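Local coordinates for protein BSU-2 beta-lactamase (Bacillus subtilis, PDB 6W5E) that probably hydrolyses beta-lactam antibiotics as a class D serine beta-lactamase, at residues A[124-127]-A[128-132]. Numbering follows the deposited sequence.
Sequences SAIW and YYQAL
The Ser-X-Val/Ile motif of class D beta-lactamases, here Ser124-Ala125-Ile126, runs into the first turn of helix 126-136. Ala125 is the N-cap: its O accepts a weak hydrogen bond from Tyr128 N, 3.2 Å long, with an N-H...O angle of only 134°. The next carbonyls carry regular helical bonds. Gln130 N reaches Ile126 O at 2.9 Å, and Ala131 N reaches Trp127 O at 3.2 Å. Just before the cap, Ser124 ends helix 117-122 in a Schellman motif. In one of its two conformers, Ser124 OG hydrogen-bonds Lys214 NZ and a malonate ion, and weakly Ser76 OG. This is consistent with a place at the edge of the catalytic pocket, since Ser76 and Lys214 belong to the family's Ser-X-X-Lys and Lys-Thr-Gly motifs.

Trp127 has CG between its backbone N and carbonyl carbon (chi1 66°). This lays the indole against the start of the next residue, with Trp127 CG 3.2 Å from Tyr128 N. Tyr128 CB sits over one ring face, toward the rim, and Trp127 NE1 hydrogen-bonds Trp111 O. Tyr128 and Tyr129 send their hydroxyls to the O atoms of Asp97 and Leu117. Gln130 runs extended beyond CG and passes at a slant across Ile126, with Gln130 CD 3.6 Å from Ile126 CG2. Gln130 NE2 hydrogen-bonds Asp160 O, while Gln130 OE1 lies 3.5 Å from Trp127 CA.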
ATOM      1  N   SER A 124       3.293  -9.947  -4.177  1.00 14.05           N
ATOM      2  CA  SER A 124       3.366  -9.941  -2.716  0.71 14.01           C
ATOM      3  C   SER A 124       4.231 -11.083  -2.187  1.00 15.02           C
ATOM      4  O   SER A 124       3.872 -11.775  -1.233  1.00 15.57           O
ATOM      5  CB  SER A 124       1.982  -9.924  -2.071  0.71 16.01           C
ATOM      6  OG  SER A 124       2.010  -9.094  -0.935  0.71 16.02           O
ATOM      7  N   ALA A 125       5.392 -11.278  -2.817  1.00 14.86           N
ATOM      8  CA  ALA A 125       6.322 -12.337  -2.413  1.00 13.85           C
ATOM      9  C   ALA A 125       7.073 -11.871  -1.168  1.00 14.05           C
ATOM     10  O   ALA A 125       8.115 -11.209  -1.243  1.00 14.70           O
ATOM     11  CB  ALA A 125       7.258 -12.700  -3.560  1.00 13.53           C
ATOM     12  N   ILE A 126       6.530 -12.243  -0.005  1.00 13.40           N
ATOM     13  CA  ILE A 126       7.027 -11.758   1.285  1.00 15.09           C
ATOM     14  C   ILE A 126       8.515 -12.053   1.468  1.00 14.52           C
ATOM     15  O   ILE A 126       9.268 -11.209   1.968  1.00 12.93           O
ATOM     16  CB  ILE A 126       6.175 -12.354   2.421  1.00 15.37           C
ATOM     17  CG1 ILE A 126       4.729 -11.847   2.317  1.00 18.67           C
ATOM     18  CG2 ILE A 126       6.772 -12.021   3.779  1.00 19.17           C
ATOM     19  CD1 ILE A 126       3.774 -12.448   3.348  1.00 20.74           C
ATOM     20  N   TRP A 127       8.968 -13.247   1.066  1.00 13.80           N
ATOM     21  CA  TRP A 127      10.349 -13.651   1.335  1.00 12.88           C
ATOM     22  C   TRP A 127      11.365 -12.677   0.741  1.00 11.89           C
ATOM     23  O   TRP A 127      12.425 -12.435   1.333  1.00 12.61           O
ATOM     24  CB  TRP A 127      10.602 -15.078   0.843  1.00 15.42           C
ATOM     25  CG  TRP A 127      10.539 -15.305  -0.651  1.00 13.74           C
ATOM     26  CD1 TRP A 127       9.483 -15.806  -1.357  1.00 14.65           C
ATOM     27  CD2 TRP A 127      11.596 -15.098  -1.600  1.00 14.75           C
ATOM     28  NE1 TRP A 127       9.810 -15.907  -2.691  1.00 15.15           N
ATOM     29  CE2 TRP A 127      11.102 -15.483  -2.867  1.00 14.95           C
ATOM     30  CE3 TRP A 127      12.911 -14.623  -1.503  1.00 13.57           C
ATOM     31  CZ2 TRP A 127      11.876 -15.406  -4.029  1.00 15.34           C
ATOM     32  CZ3 TRP A 127      13.679 -14.536  -2.665  1.00 13.04           C
ATOM     33  CH2 TRP A 127      13.159 -14.936  -3.907  1.00 15.68           C
ATOM     34  N   TYR A 128      11.063 -12.115  -0.429  1.00 12.27           N
ATOM     35  CA  TYR A 128      11.975 -11.153  -1.038  1.00 10.87           C
ATOM     36  C   TYR A 128      12.128  -9.928  -0.144  1.00 10.51           C
ATOM     37  O   TYR A 128      13.244  -9.452   0.109  1.00 11.08           O
ATOM     38  CB  TYR A 128      11.443 -10.748  -2.421  1.00 11.14           C
ATOM     39  CG  TYR A 128      12.374  -9.806  -3.156  1.00 10.21           C
ATOM     40  CD1 TYR A 128      12.495  -8.464  -2.770  1.00  9.86           C
ATOM     41  CD2 TYR A 128      13.144 -10.254  -4.225  1.00 11.21           C
ATOM     42  CE1 TYR A 128      13.368  -7.618  -3.399  1.00 10.48           C
ATOM     43  CE2 TYR A 128      14.011  -9.399  -4.882  1.00 10.90           C
ATOM     44  CZ  TYR A 128      14.113  -8.084  -4.458  1.00 10.11           C
ATOM     45  OH  TYR A 128      14.987  -7.230  -5.072  1.00 10.40           O
ATOM     46  N   TYR A 129      11.002  -9.390   0.333  1.00 11.55           N
ATOM     47  CA  TYR A 129      11.042  -8.180   1.144  1.00 10.36           C
ATOM     48  C   TYR A 129      11.592  -8.444   2.540  1.00 10.38           C
ATOM     49  O   TYR A 129      12.109  -7.517   3.173  1.00 11.16           O
ATOM     50  CB  TYR A 129       9.668  -7.499   1.149  1.00 10.81           C
ATOM     51  CG  TYR A 129       9.464  -6.661  -0.101  1.00 10.54           C
ATOM     52  CD1 TYR A 129       9.246  -7.255  -1.344  1.00 11.24           C
ATOM     53  CD2 TYR A 129       9.563  -5.277  -0.051  1.00 11.17           C
ATOM     54  CE1 TYR A 129       9.082  -6.479  -2.489  1.00 11.35           C
ATOM     55  CE2 TYR A 129       9.395  -4.503  -1.182  1.00 11.76           C
ATOM     56  CZ  TYR A 129       9.174  -5.106  -2.398  1.00 10.39           C
ATOM     57  OH  TYR A 129       9.026  -4.313  -3.510  1.00 11.13           O
ATOM     58  N   GLN A 130      11.510  -9.684   3.025  1.00 11.30           N
ATOM     59  CA  GLN A 130      12.187 -10.030   4.271  1.00 11.12           C
ATOM     60  C   GLN A 130      13.702  -9.948   4.104  1.00 11.45           C
ATOM     61  O   GLN A 130      14.401  -9.413   4.974  1.00 12.01           O
ATOM     62  CB  GLN A 130      11.743 -11.417   4.741  1.00 12.57           C
ATOM     63  CG  GLN A 130      10.312 -11.427   5.253  1.00 12.45           C
ATOM     64  CD  GLN A 130       9.825 -12.818   5.603  1.00 15.15           C
ATOM     65  OE1 GLN A 130       9.991 -13.759   4.827  1.00 18.75           O
ATOM     66  NE2 GLN A 130       9.204 -12.951   6.768  1.00 15.73           N
ATOM     67  N   ALA A 131      14.232 -10.444   2.980  1.00 12.03           N
ATOM     68  CA  ALA A 131      15.663 -10.292   2.716  1.00 11.95           C
ATOM     69  C   ALA A 131      16.055  -8.822   2.611  1.00 11.06           C
ATOM     70  O   ALA A 131      17.093  -8.406   3.147  1.00 11.82           O
ATOM     71  CB  ALA A 131      16.033 -11.046   1.444  1.00 13.71           C
ATOM     72  N   LEU A 132      15.231  -8.016   1.937  1.00 11.37           N
ATOM     73  CA  LEU A 132      15.501  -6.586   1.845  1.00 12.04           C
ATOM     74  C   LEU A 132      15.522  -5.938   3.226  1.00 10.30           C
ATOM     75  O   LEU A 132      16.430  -5.169   3.549  1.00 11.27           O
ATOM     76  CB  LEU A 132      14.451  -5.923   0.960  1.00 11.30           C
ATOM     77  CG  LEU A 132      14.494  -4.398   0.904  1.00 12.08           C
ATOM     78  CD1 LEU A 132      15.878  -3.892   0.521  1.00 14.03           C
ATOM     79  CD2 LEU A 132      13.442  -3.885  -0.078  1.00 13.92           C
TER